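Side-chain contacts in putative fusidic acid resistance protein (Staphylococcus aureus, PDB 2YB5), which probably binds elongation factor G and clears it from the ribosome, thereby mediating resistance to the antibiotic fusidic acid: residues L18-Q21 and L22-L25; K38-L41 and L42-N46; L76-E79 and L80-Y83; D203-N206 and L207-F210. One frame throughout, in Å; residues are numbered along the deposited sequence.

Interaction 1: L18-Q21 and L22-L25; sequences LVYQ and LIKL
Gln21 and Lys24 meet one helical turn apart, where the amide oxygen OE1 of Gln21 lies 3.5 Å from Lys24 CD. Lys24 NZ stands 3.6 Å from the same OE1, so the measured closeness is to the aliphatic part of the lysine at least as much as to its ammonium. The glutamine chain gets there by leaving CA beside its carbonyl carbon (chi1 -165°) and then bending at chi2, while the lysine runs extended beyond CG and slants across it. On another side of the helix, Ile23 CD1 reaches the edge of the Tyr20 ring, close to its plane and 4.4 Å from Tyr20 CD1. Four i to i+4 backbone bonds hold these pairs in position. The straightest is Leu25 N to Gln21 O, 3.1 Å long with an N-H...O angle of 167°; Leu25 CD1 also packs on that oxygen, at 3.7 Å. Further out, the Tyr20 hydroxyl is hydrogen-bonded to Glu74, which fixes the far end of the ring. Leu22 and Leu25 are buried: Leu22 packs against Leu41 and Leu42, and Leu25 against Gln37 and Leu41, so this part of helix 9-27 packs against helix 35-50.

Interaction 2: K38-L41 and L42-N46; sequences KDFL and LNEIN
Residues Lys38 to Ile45 form regular alpha-helix, with four successive i to i+4 bonds of 3.0 to 3.1 Å running from Leu42 N to Lys38 O through Ile45 N to Leu41 O. On this frame Phe40 pairs with Glu44. Glu44 CG sits over one face of the phenyl ring, 3.8 Å from its centroid and 19° off the ring normal, which meets the geometry of a CH-pi contact. Beyond CG the glutamate bends at chi2, and its carboxylate comes to lie within 16° of parallel to the ring. Glu44 OE2 is then 3.5 Å from Phe40 CE1, so the carboxylate lies beyond the rim of the ring, on the side of the face that CG covers. The first torsion of Phe40 puts its CG opposite the backbone N, beside the carbonyl carbon, so that the ring leans toward the following turn. Lys38 and Leu42 make a looser apolar contact: Lys38 CG is 4.1 Å from Leu42 CD1, and CE of the lysine stands equally far from that methyl. The lysine chain bends at chi3, and its NZ forms a salt bridge with Asp64. The buried leucines look to other helices, Leu41 to Leu22 and Leu25, Leu42 to Leu22 and Ile63, while Ile45 packs on Phe59, Ile60 and Ile63. This is the pattern of an amphipathic helix within a helical bundle, here in the N-terminal elongation factor G-binding region.

Interaction 3: L76-E79 and L80-Y83; sequences LLNE and LKVY
Near the C-terminal end of helix 70-80 the chain passes into a short 3-10 segment, residues 81-83, and the bonding records the change. Leu80 N is shared between Leu76 O and Leu77 O, and Lys81 N between Leu77 O and Asn78 O. All four bonds are weak, with N-H...O angles between 125° and 138°, so each amide is divided between an i-4 and an i-3 acceptor. Among the side chains, Leu77 CD2 touches Leu80 CD1 at 3.9 Å, the two leucines slanting past one another on the buried side. There Phe59 meets both, Val15 adds to Leu77, and Phe12 to Leu80. Asn78 and Lys81 lie side by side and point the same way. The lysine is extended beyond CG, which carries its CE to 3.5 Å from Asn78 OD1. With Val82 CG1 anti to the carbonyl carbon (chi1 -58°), CG2 falls between the backbone N and the carbonyl carbon and lies 3.1 Å from Glu79 O. The chemistry is thus divided: apolar contact between leucines inside, and at the surface an amide oxygen beside a lysine chain. Lys81 NZ, 3.8 Å from Asn78 OD1, is beyond ordinary hydrogen-bonding distance, so any attraction is probably a general charge-dipole one.

Interaction 4: D203-N206 and L207-F210; sequences DINN and LYEF
The Tyr208 ring lies against the preceding turn, with Ile204 O over one face, 3.7 Å above the plane and displaced toward the rim. Ile204 CG1 also makes a CH-pi contact over the face, 4.2 Å from the centroid and 27° off the ring normal. The CG2 branch of the isoleucine approaches Tyr208 CE2 at 3.9 Å, so two branches meet the hydroxyl-bearing half of the ring. Asn205 OD1 comes in obliquely, 3.8 Å from Tyr208 CD2, its amide plane turned 49° from the ring. The ring's outer end is tied to the main chain by the hydroxyl, which is hydrogen-bonded to Lys136 O. All this takes place on the first turns of helix 204-214, in the treble-clef zinc-finger region, and Asp203 is the N-cap. Its OD1 accepts from Asn205 N at 3.0 Å, the donor standing 53° out of the carboxylate plane. Ile204 CG1 lies anti to the backbone N, which points it to the tyrosine, and CD1 continues to Leu207 CD2, 4.0 Å away. Ile204 O receives Tyr208 N at 3.1 Å and, more weakly, Leu207 N. Leu207 packs on Tyr120 and Tyr135, and Phe210 on Asp188 and Ile190 of strand 186-191.

Overall arrangement
From the N terminus, the four contacts come in series, none nesting in or crossing another. Each is local to one continuous run of chain, so none closes a long loop. Interactions 1 and 2 lie on consecutive helices, 9-27 and 35-50, which meet through Leu22 and Leu25 against Leu41 and Leu42. Interaction 3, at the end of helix 70-80, touches interaction 1 through Val19 and Leu77 but stays about 6 Å from interaction 2 at the nearest atoms. These three belong to the N-terminal helical region. Interaction 4 stands apart in the zinc-finger region, its centre about 24 Å from each of the others, and its Leu207, Tyr208 and Phe210 pack helix 204-214 on strands 130-136 and 186-191.

Interaction 1: L18-Q21 and L22-L25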
ATOM      1  N   LEU A  18     -10.746   7.218   2.512  1.00 46.48           N
ATOM      2  CA  LEU A  18     -11.490   8.382   3.011  1.00 46.44           C
ATOM      3  C   LEU A  18     -12.770   8.617   2.206  1.00 48.52           C
ATOM      4  O   LEU A  18     -13.812   8.950   2.775  1.00 48.95           O
ATOM      5  CB  LEU A  18     -10.619   9.634   3.014  1.00 45.17           C
ATOM      6  CG  LEU A  18      -9.435   9.622   3.991  1.00 43.68           C
ATOM      7  CD1 LEU A  18      -8.389  10.637   3.556  1.00 44.23           C
ATOM      8  CD2 LEU A  18      -9.882   9.877   5.422  1.00 40.78           C
ATOM      9  N   VAL A  19     -12.694   8.421   0.892  1.00 49.87           N
ATOM     10  CA  VAL A  19     -13.858   8.573   0.028  1.00 52.64           C
ATOM     11  C   VAL A  19     -14.958   7.563   0.386  1.00 55.13           C
ATOM     12  O   VAL A  19     -16.127   7.938   0.459  1.00 57.13           O
ATOM     13  CB  VAL A  19     -13.478   8.473  -1.465  1.00 53.72           C
ATOM     14  CG1 VAL A  19     -14.713   8.350  -2.334  1.00 56.58           C
ATOM     15  CG2 VAL A  19     -12.663   9.700  -1.878  1.00 52.98           C
ATOM     16  N   TYR A  20     -14.593   6.307   0.637  1.00 55.71           N
ATOM     17  CA  TYR A  20     -15.574   5.305   1.077  1.00 58.78           C
ATOM     18  C   TYR A  20     -16.143   5.645   2.449  1.00 59.02           C
ATOM     19  O   TYR A  20     -17.297   5.341   2.722  1.00 61.46           O
ATOM     20  CB  TYR A  20     -14.990   3.887   1.139  1.00 59.19           C
ATOM     21  CG  TYR A  20     -14.499   3.282  -0.170  1.00 61.60           C
ATOM     22  CD1 TYR A  20     -15.057   3.627  -1.405  1.00 65.03           C
ATOM     23  CD2 TYR A  20     -13.468   2.344  -0.161  1.00 63.27           C
ATOM     24  CE1 TYR A  20     -14.590   3.048  -2.596  1.00 66.89           C
ATOM     25  CE2 TYR A  20     -13.001   1.764  -1.336  1.00 64.77           C
ATOM     26  CZ  TYR A  20     -13.559   2.117  -2.547  1.00 66.88           C
ATOM     27  OH  TYR A  20     -13.063   1.527  -3.697  1.00 69.35           O
ATOM     28  N   GLN A  21     -15.337   6.252   3.317  1.00 57.17           N
ATOM     29  CA  GLN A  21     -15.830   6.672   4.620  1.00 57.87           C
ATOM     30  C   GLN A  21     -16.903   7.750   4.449  1.00 58.76           C
ATOM     31  O   GLN A  21     -17.895   7.731   5.153  1.00 59.90           O
ATOM     32  CB  GLN A  21     -14.697   7.163   5.527  1.00 56.11           C
ATOM     33  CG  GLN A  21     -15.091   7.280   7.023  1.00 58.33           C
ATOM     34  CD  GLN A  21     -15.028   5.952   7.793  1.00 61.24           C
ATOM     35  OE1 GLN A  21     -14.868   4.884   7.209  1.00 65.47           O
ATOM     36  NE2 GLN A  21     -15.139   6.030   9.110  1.00 63.00           N
ATOM     37  N   LEU A  22     -16.695   8.666   3.503  1.00 58.57           N
ATOM     38  CA  LEU A  22     -17.692   9.671   3.148  1.00 60.43           C
ATOM     39  C   LEU A  22     -19.006   9.029   2.718  1.00 63.79           C
ATOM     40  O   LEU A  22     -20.081   9.518   3.064  1.00 65.31           O
ATOM     41  CB  LEU A  22     -17.189  10.581   2.019  1.00 60.40           C
ATOM     42  CG  LEU A  22     -16.536  11.906   2.402  1.00 59.24           C
ATOM     43  CD1 LEU A  22     -16.151  12.676   1.132  1.00 61.66           C
ATOM     44  CD2 LEU A  22     -17.468  12.738   3.262  1.00 58.94           C
ATOM     45  N   ILE A  23     -18.908   7.940   1.960  1.00 65.24           N
ATOM     46  CA  ILE A  23     -20.087   7.195   1.531  1.00 69.05           C
ATOM     47  C   ILE A  23     -20.829   6.550   2.713  1.00 70.57           C
ATOM     48  O   ILE A  23     -22.056   6.471   2.702  1.00 73.50           O
ATOM     49  CB  ILE A  23     -19.721   6.137   0.478  1.00 70.13           C
ATOM     50  CG1 ILE A  23     -19.346   6.831  -0.838  1.00 70.28           C
ATOM     51  CG2 ILE A  23     -20.881   5.178   0.250  1.00 74.38           C
ATOM     52  CD1 ILE A  23     -18.757   5.897  -1.892  1.00 70.59           C
ATOM     53  N   LYS A  24     -20.091   6.091   3.722  1.00 69.08           N
ATOM     54  CA  LYS A  24     -20.715   5.586   4.954  1.00 70.80           C
ATOM     55  C   LYS A  24     -21.546   6.690   5.604  1.00 70.89           C
ATOM     56  O   LYS A  24     -22.708   6.480   5.940  1.00 73.98           O
ATOM     57  CB  LYS A  24     -19.671   5.066   5.950  1.00 69.08           C
ATOM     58  CG  LYS A  24     -19.087   3.692   5.622  1.00 70.55           C
ATOM     59  CD  LYS A  24     -17.910   3.386   6.543  1.00 69.53           C
ATOM     60  CE  LYS A  24     -17.582   1.906   6.602  1.00 72.41           C
ATOM     61  NZ  LYS A  24     -16.332   1.643   7.391  1.00 71.21           N
ATOM     62  N   LEU A  25     -20.947   7.870   5.764  1.00 68.06           N
ATOM     63  CA  LEU A  25     -21.666   9.032   6.292  1.00 68.31           C
ATOM     64  C   LEU A  25     -22.906   9.356   5.460  1.00 71.03           C
ATOM     65  O   LEU A  25     -23.982   9.547   6.010  1.00 72.97           O
ATOM     66  CB  LEU A  25     -20.754  10.264   6.380  1.00 65.64           C
ATOM     67  CG  LEU A  25     -20.024  10.496   7.709  1.00 64.35           C
ATOM     68  CD1 LEU A  25     -19.346   9.243   8.219  1.00 64.86           C
ATOM     69  CD2 LEU A  25     -19.013  11.625   7.560  1.00 62.62           C
TER

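Interaction 2: K38-L41 and L42-N46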
ATOM      1  N   LYS A  38     -18.030  15.182   7.878  1.00 48.19           N
ATOM      2  CA  LYS A  38     -17.915  15.394   6.436  1.00 49.35           C
ATOM      3  C   LYS A  38     -16.795  16.365   6.124  1.00 48.65           C
ATOM      4  O   LYS A  38     -15.969  16.097   5.261  1.00 48.02           O
ATOM      5  CB  LYS A  38     -19.212  15.919   5.819  1.00 52.19           C
ATOM      6  CG  LYS A  38     -19.172  15.980   4.281  1.00 53.90           C
ATOM      7  CD  LYS A  38     -20.343  16.788   3.718  1.00 57.58           C
ATOM      8  CE  LYS A  38     -20.089  18.296   3.785  1.00 59.08           C
ATOM      9  NZ  LYS A  38     -21.003  19.075   2.893  1.00 62.23           N
ATOM     10  N   ASP A  39     -16.770  17.495   6.822  1.00 49.28           N
ATOM     11  CA  ASP A  39     -15.721  18.487   6.581  1.00 49.50           C
ATOM     12  C   ASP A  39     -14.362  17.877   6.953  1.00 47.80           C
ATOM     13  O   ASP A  39     -13.367  18.161   6.302  1.00 46.79           O
ATOM     14  CB  ASP A  39     -15.959  19.773   7.373  1.00 50.52           C
ATOM     15  CG  ASP A  39     -17.187  20.544   6.904  1.00 53.76           C
ATOM     16  OD1 ASP A  39     -17.572  20.436   5.719  1.00 57.06           O
ATOM     17  OD2 ASP A  39     -17.763  21.280   7.729  1.00 55.22           O
ATOM     18  N   PHE A  40     -14.334  17.040   7.988  1.00 46.86           N
ATOM     19  CA  PHE A  40     -13.098  16.367   8.368  1.00 46.43           C
ATOM     20  C   PHE A  40     -12.544  15.516   7.219  1.00 45.18           C
ATOM     21  O   PHE A  40     -11.398  15.687   6.817  1.00 44.53           O
ATOM     22  CB  PHE A  40     -13.284  15.480   9.600  1.00 46.48           C
ATOM     23  CG  PHE A  40     -12.062  14.661   9.931  1.00 47.90           C
ATOM     24  CD1 PHE A  40     -10.913  15.278  10.421  1.00 49.17           C
ATOM     25  CD2 PHE A  40     -12.045  13.283   9.723  1.00 49.35           C
ATOM     26  CE1 PHE A  40      -9.781  14.536  10.723  1.00 49.82           C
ATOM     27  CE2 PHE A  40     -10.909  12.524  10.022  1.00 49.46           C
ATOM     28  CZ  PHE A  40      -9.776  13.152  10.520  1.00 49.90           C
ATOM     29  N   LEU A  41     -13.373  14.600   6.720  1.00 44.85           N
ATOM     30  CA  LEU A  41     -13.009  13.710   5.618  1.00 44.23           C
ATOM     31  C   LEU A  41     -12.527  14.520   4.417  1.00 44.71           C
ATOM     32  O   LEU A  41     -11.460  14.257   3.866  1.00 44.02           O
ATOM     33  CB  LEU A  41     -14.211  12.853   5.207  1.00 44.82           C
ATOM     34  CG  LEU A  41     -14.614  11.655   6.083  1.00 44.92           C
ATOM     35  CD1 LEU A  41     -14.321  11.873   7.539  1.00 46.26           C
ATOM     36  CD2 LEU A  41     -16.070  11.298   5.901  1.00 44.83           C
ATOM     37  N   LEU A  42     -13.303  15.525   4.029  1.00 46.14           N
ATOM     38  CA  LEU A  42     -12.948  16.328   2.860  1.00 47.83           C
ATOM     39  C   LEU A  42     -11.582  16.996   3.033  1.00 48.24           C
ATOM     40  O   LEU A  42     -10.746  16.959   2.112  1.00 48.13           O
ATOM     41  CB  LEU A  42     -14.029  17.363   2.570  1.00 49.75           C
ATOM     42  CG  LEU A  42     -15.374  16.777   2.139  1.00 50.53           C
ATOM     43  CD1 LEU A  42     -16.401  17.907   1.961  1.00 51.78           C
ATOM     44  CD2 LEU A  42     -15.218  15.948   0.863  1.00 49.64           C
ATOM     45  N   ASN A  43     -11.341  17.568   4.216  1.00 48.73           N
ATOM     46  CA  ASN A  43     -10.054  18.216   4.493  1.00 50.13           C
ATOM     47  C   ASN A  43      -8.863  17.258   4.566  1.00 49.14           C
ATOM     48  O   ASN A  43      -7.750  17.659   4.226  1.00 50.21           O
ATOM     49  CB  ASN A  43     -10.116  19.087   5.752  1.00 51.21           C
ATOM     50  CG  ASN A  43     -10.548  20.524   5.455  1.00 54.60           C
ATOM     51  OD1 ASN A  43     -10.208  21.089   4.409  1.00 59.68           O
ATOM     52  ND2 ASN A  43     -11.279  21.124   6.382  1.00 55.27           N
ATOM     53  N   GLU A  44      -9.085  16.015   5.002  1.00 48.00           N
ATOM     54  CA  GLU A  44      -8.027  14.988   4.976  1.00 47.37           C
ATOM     55  C   GLU A  44      -7.604  14.671   3.551  1.00 47.03           C
ATOM     56  O   GLU A  44      -6.411  14.545   3.264  1.00 47.67           O
ATOM     57  CB  GLU A  44      -8.482  13.694   5.658  1.00 46.64           C
ATOM     58  CG  GLU A  44      -8.684  13.815   7.166  1.00 48.33           C
ATOM     59  CD  GLU A  44      -7.377  13.970   7.908  1.00 51.58           C
ATOM     60  OE1 GLU A  44      -6.570  13.006   7.893  1.00 52.61           O
ATOM     61  OE2 GLU A  44      -7.156  15.051   8.504  1.00 54.16           O
ATOM     62  N   ILE A  45      -8.580  14.527   2.663  1.00 46.76           N
ATOM     63  CA  ILE A  45      -8.296  14.250   1.257  1.00 47.28           C
ATOM     64  C   ILE A  45      -7.496  15.389   0.633  1.00 49.21           C
ATOM     65  O   ILE A  45      -6.490  15.151  -0.050  1.00 49.51           O
ATOM     66  CB  ILE A  45      -9.589  14.029   0.451  1.00 48.15           C
ATOM     67  CG1 ILE A  45     -10.284  12.753   0.930  1.00 46.84           C
ATOM     68  CG2 ILE A  45      -9.291  13.963  -1.062  1.00 49.01           C
ATOM     69  CD1 ILE A  45     -11.652  12.531   0.361  1.00 45.99           C
ATOM     70  N   ASN A  46      -7.952  16.614   0.877  1.00 51.00           N
ATOM     71  CA  ASN A  46      -7.328  17.827   0.339  1.00 53.63           C
ATOM     72  C   ASN A  46      -5.901  18.022   0.818  1.00 54.40           C
ATOM     73  O   ASN A  46      -5.021  18.381   0.030  1.00 56.52           O
ATOM     74  CB  ASN A  46      -8.158  19.063   0.722  1.00 55.30           C
ATOM     75  CG  ASN A  46      -7.684  20.337   0.028  1.00 58.39           C
ATOM     76  OD1 ASN A  46      -7.560  20.385  -1.194  1.00 57.59           O
ATOM     77  ND2 ASN A  46      -7.438  21.379   0.812  1.00 61.03           N
TER

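Interaction 3: L76-E79 and L80-Y83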
ATOM      1  N   LEU A  76     -13.983   9.187 -10.760  1.00 93.30           N
ATOM      2  CA  LEU A  76     -13.227  10.353 -10.307  1.00 90.47           C
ATOM      3  C   LEU A  76     -11.890   9.930  -9.685  1.00 85.47           C
ATOM      4  O   LEU A  76     -10.864  10.568  -9.930  1.00 84.44           O
ATOM      5  CB  LEU A  76     -14.049  11.183  -9.309  1.00 90.02           C
ATOM      6  CG  LEU A  76     -15.343  11.831  -9.823  1.00 94.84           C
ATOM      7  CD1 LEU A  76     -16.203  12.326  -8.661  1.00 94.07           C
ATOM      8  CD2 LEU A  76     -15.052  12.976 -10.792  1.00 98.18           C
ATOM      9  N   LEU A  77     -11.908   8.854  -8.896  1.00 82.48           N
ATOM     10  CA  LEU A  77     -10.675   8.288  -8.320  1.00 78.40           C
ATOM     11  C   LEU A  77      -9.731   7.801  -9.414  1.00 78.76           C
ATOM     12  O   LEU A  77      -8.540   8.071  -9.357  1.00 77.38           O
ATOM     13  CB  LEU A  77     -10.971   7.134  -7.348  1.00 76.46           C
ATOM     14  CG  LEU A  77     -11.462   7.486  -5.938  1.00 74.28           C
ATOM     15  CD1 LEU A  77     -11.787   6.219  -5.157  1.00 72.81           C
ATOM     16  CD2 LEU A  77     -10.454   8.343  -5.181  1.00 70.37           C
ATOM     17  N   ASN A  78     -10.264   7.086 -10.405  1.00 81.25           N
ATOM     18  CA  ASN A  78      -9.470   6.636 -11.560  1.00 82.00           C
ATOM     19  C   ASN A  78      -8.858   7.804 -12.336  1.00 82.87           C
ATOM     20  O   ASN A  78      -7.770   7.682 -12.894  1.00 82.46           O
ATOM     21  CB  ASN A  78     -10.312   5.770 -12.506  1.00 85.86           C
ATOM     22  CG  ASN A  78     -10.595   4.382 -11.945  1.00 85.08           C
ATOM     23  OD1 ASN A  78     -10.298   4.087 -10.785  1.00 82.27           O
ATOM     24  ND2 ASN A  78     -11.185   3.527 -12.772  1.00 88.54           N
ATOM     25  N   GLU A  79      -9.563   8.929 -12.365  1.00 84.26           N
ATOM     26  CA  GLU A  79      -9.036  10.160 -12.958  1.00 85.52           C
ATOM     27  C   GLU A  79      -7.881  10.722 -12.130  1.00 81.52           C
ATOM     28  O   GLU A  79      -7.015  11.419 -12.667  1.00 82.69           O
ATOM     29  CB  GLU A  79     -10.135  11.217 -13.097  1.00 88.69           C
ATOM     30  CG  GLU A  79     -11.111  10.957 -14.231  1.00 94.04           C
ATOM     31  CD  GLU A  79     -12.184  12.029 -14.340  1.00 97.30           C
ATOM     32  OE1 GLU A  79     -12.756  12.424 -13.301  1.00 95.59           O
ATOM     33  OE2 GLU A  79     -12.456  12.480 -15.472  1.00102.51           O
ATOM     34  N   LEU A  80      -7.883  10.430 -10.826  1.00 77.03           N
ATOM     35  CA  LEU A  80      -6.777  10.806  -9.944  1.00 73.45           C
ATOM     36  C   LEU A  80      -5.534   9.936 -10.164  1.00 71.32           C
ATOM     37  O   LEU A  80      -4.418  10.388  -9.900  1.00 70.48           O
ATOM     38  CB  LEU A  80      -7.191  10.736  -8.468  1.00 70.67           C
ATOM     39  CG  LEU A  80      -8.187  11.766  -7.950  1.00 72.00           C
ATOM     40  CD1 LEU A  80      -8.560  11.449  -6.514  1.00 69.75           C
ATOM     41  CD2 LEU A  80      -7.607  13.163  -8.055  1.00 73.74           C
ATOM     42  N   LYS A  81      -5.712   8.705 -10.651  1.00 70.57           N
ATOM     43  CA  LYS A  81      -4.582   7.772 -10.805  1.00 68.48           C
ATOM     44  C   LYS A  81      -3.419   8.380 -11.578  1.00 68.91           C
ATOM     45  O   LYS A  81      -2.272   7.942 -11.432  1.00 67.33           O
ATOM     46  CB  LYS A  81      -5.019   6.451 -11.455  1.00 69.38           C
ATOM     47  CG  LYS A  81      -5.773   5.534 -10.491  1.00 67.96           C
ATOM     48  CD  LYS A  81      -6.074   4.168 -11.091  1.00 68.82           C
ATOM     49  CE  LYS A  81      -6.899   3.331 -10.123  1.00 67.66           C
ATOM     50  NZ  LYS A  81      -7.177   1.954 -10.617  1.00 68.62           N
ATOM     51  N   VAL A  82      -3.726   9.390 -12.386  1.00 71.18           N
ATOM     52  CA  VAL A  82      -2.727  10.116 -13.170  1.00 72.40           C
ATOM     53  C   VAL A  82      -1.720  10.849 -12.279  1.00 70.08           C
ATOM     54  O   VAL A  82      -0.574  11.039 -12.671  1.00 70.43           O
ATOM     55  CB  VAL A  82      -3.400  11.137 -14.132  1.00 76.90           C
ATOM     56  CG1 VAL A  82      -4.377  10.431 -15.074  1.00 79.49           C
ATOM     57  CG2 VAL A  82      -4.107  12.240 -13.356  1.00 76.60           C
ATOM     58  N   TYR A  83      -2.146  11.241 -11.075  1.00 67.34           N
ATOM     59  CA  TYR A  83      -1.264  11.950 -10.141  1.00 65.71           C
ATOM     60  C   TYR A  83      -0.430  11.015  -9.248  1.00 61.64           C
ATOM     61  O   TYR A  83       0.284  11.496  -8.372  1.00 61.22           O
ATOM     62  CB  TYR A  83      -2.073  12.919  -9.255  1.00 66.17           C
ATOM     63  CG  TYR A  83      -2.825  14.022  -9.994  1.00 70.30           C
ATOM     64  CD1 TYR A  83      -2.330  14.579 -11.173  1.00 75.59           C
ATOM     65  CD2 TYR A  83      -4.021  14.529  -9.488  1.00 72.02           C
ATOM     66  CE1 TYR A  83      -3.019  15.592 -11.837  1.00 80.18           C
ATOM     67  CE2 TYR A  83      -4.715  15.548 -10.146  1.00 75.74           C
ATOM     68  CZ  TYR A  83      -4.207  16.072 -11.319  1.00 80.00           C
ATOM     69  OH  TYR A  83      -4.886  17.078 -11.978  1.00 86.50           O
TER

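Interaction 4: D203-N206 and L207-F210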
ATOM      1  N   ASP A 203      -0.145   3.350   4.748  1.00 41.43           N
ATOM      2  CA  ASP A 203       0.963   4.088   5.363  1.00 41.71           C
ATOM      3  C   ASP A 203       2.279   3.307   5.273  1.00 39.98           C
ATOM      4  O   ASP A 203       2.436   2.280   5.933  1.00 39.18           O
ATOM      5  CB  ASP A 203       0.619   4.402   6.824  1.00 43.14           C
ATOM      6  CG  ASP A 203       1.556   5.421   7.458  1.00 45.53           C
ATOM      7  OD1 ASP A 203       2.606   5.737   6.876  1.00 49.82           O
ATOM      8  OD2 ASP A 203       1.233   5.908   8.562  1.00 51.67           O
ATOM      9  N   ILE A 204       3.218   3.796   4.459  1.00 40.00           N
ATOM     10  CA  ILE A 204       4.540   3.132   4.292  1.00 38.85           C
ATOM     11  C   ILE A 204       5.263   2.964   5.627  1.00 38.72           C
ATOM     12  O   ILE A 204       6.072   2.049   5.775  1.00 37.40           O
ATOM     13  CB  ILE A 204       5.463   3.866   3.283  1.00 39.18           C
ATOM     14  CG1 ILE A 204       6.625   2.968   2.831  1.00 38.87           C
ATOM     15  CG2 ILE A 204       5.997   5.197   3.858  1.00 41.41           C
ATOM     16  CD1 ILE A 204       6.200   1.823   1.930  1.00 37.50           C
ATOM     17  N   ASN A 205       4.941   3.823   6.603  1.00 39.86           N
ATOM     18  CA  ASN A 205       5.464   3.676   7.959  1.00 40.03           C
ATOM     19  C   ASN A 205       5.182   2.303   8.552  1.00 38.35           C
ATOM     20  O   ASN A 205       6.005   1.796   9.300  1.00 38.28           O
ATOM     21  CB  ASN A 205       4.912   4.751   8.909  1.00 41.95           C
ATOM     22  CG  ASN A 205       5.641   6.071   8.804  1.00 44.96           C
ATOM     23  OD1 ASN A 205       6.697   6.172   8.187  1.00 46.88           O
ATOM     24  ND2 ASN A 205       5.074   7.107   9.434  1.00 51.28           N
ATOM     25  N   ASN A 206       4.027   1.715   8.228  1.00 37.16           N
ATOM     26  CA  ASN A 206       3.671   0.383   8.717  1.00 35.94           C
ATOM     27  C   ASN A 206       4.695  -0.661   8.256  1.00 34.49           C
ATOM     28  O   ASN A 206       5.015  -1.585   8.995  1.00 33.57           O
ATOM     29  CB  ASN A 206       2.276  -0.051   8.245  1.00 35.79           C
ATOM     30  CG  ASN A 206       1.132   0.866   8.747  1.00 39.15           C
ATOM     31  OD1 ASN A 206       1.338   1.792   9.534  1.00 41.82           O
ATOM     32  ND2 ASN A 206      -0.084   0.592   8.272  1.00 39.25           N
ATOM     33  N   LEU A 207       5.190  -0.522   7.025  1.00 33.44           N
ATOM     34  CA  LEU A 207       6.220  -1.421   6.514  1.00 32.60           C
ATOM     35  C   LEU A 207       7.565  -1.157   7.181  1.00 33.42           C
ATOM     36  O   LEU A 207       8.298  -2.103   7.503  1.00 33.11           O
ATOM     37  CB  LEU A 207       6.368  -1.275   4.999  1.00 32.04           C
ATOM     38  CG  LEU A 207       7.425  -2.168   4.352  1.00 31.69           C
ATOM     39  CD1 LEU A 207       7.063  -3.648   4.535  1.00 31.51           C
ATOM     40  CD2 LEU A 207       7.575  -1.801   2.868  1.00 31.72           C
ATOM     41  N   TYR A 208       7.904   0.119   7.366  1.00 34.30           N
ATOM     42  CA  TYR A 208       9.159   0.467   8.033  1.00 36.35           C
ATOM     43  C   TYR A 208       9.202  -0.069   9.467  1.00 38.19           C
ATOM     44  O   TYR A 208      10.248  -0.518   9.920  1.00 39.26           O
ATOM     45  CB  TYR A 208       9.375   1.982   8.070  1.00 37.35           C
ATOM     46  CG  TYR A 208       9.572   2.656   6.737  1.00 35.90           C
ATOM     47  CD1 TYR A 208       9.970   1.946   5.601  1.00 34.48           C
ATOM     48  CD2 TYR A 208       9.384   4.030   6.617  1.00 36.64           C
ATOM     49  CE1 TYR A 208      10.170   2.599   4.387  1.00 33.68           C
ATOM     50  CE2 TYR A 208       9.568   4.683   5.415  1.00 35.37           C
ATOM     51  CZ  TYR A 208       9.957   3.967   4.305  1.00 34.28           C
ATOM     52  OH  TYR A 208      10.135   4.628   3.117  1.00 34.30           O
ATOM     53  N   GLU A 209       8.062  -0.043  10.158  1.00 39.49           N
ATOM     54  CA  GLU A 209       7.992  -0.500  11.551  1.00 41.27           C
ATOM     55  C   GLU A 209       8.044  -2.022  11.640  1.00 40.63           C
ATOM     56  O   GLU A 209       8.642  -2.571  12.569  1.00 41.45           O
ATOM     57  CB  GLU A 209       6.735   0.019  12.241  1.00 42.36           C
ATOM     58  CG  GLU A 209       6.711   1.512  12.444  1.00 45.65           C
ATOM     59  CD  GLU A 209       5.384   2.003  12.990  1.00 51.01           C
ATOM     60  OE1 GLU A 209       4.795   1.324  13.876  1.00 54.02           O
ATOM     61  OE2 GLU A 209       4.934   3.088  12.548  1.00 55.64           O
ATOM     62  N   PHE A 210       7.418  -2.701  10.680  1.00 39.08           N
ATOM     63  CA  PHE A 210       7.554  -4.139  10.565  1.00 38.47           C
ATOM     64  C   PHE A 210       9.025  -4.509  10.335  1.00 39.26           C
ATOM     65  O   PHE A 210       9.560  -5.385  11.016  1.00 39.89           O
ATOM     66  CB  PHE A 210       6.679  -4.659   9.428  1.00 37.32           C
ATOM     67  CG  PHE A 210       6.853  -6.116   9.147  1.00 37.34           C
ATOM     68  CD1 PHE A 210       6.347  -7.066  10.019  1.00 40.15           C
ATOM     69  CD2 PHE A 210       7.508  -6.545   8.005  1.00 39.18           C
ATOM     70  CE1 PHE A 210       6.508  -8.420   9.760  1.00 40.60           C
ATOM     71  CE2 PHE A 210       7.672  -7.904   7.747  1.00 39.11           C
ATOM     72  CZ  PHE A 210       7.171  -8.834   8.634  1.00 38.90           C
TER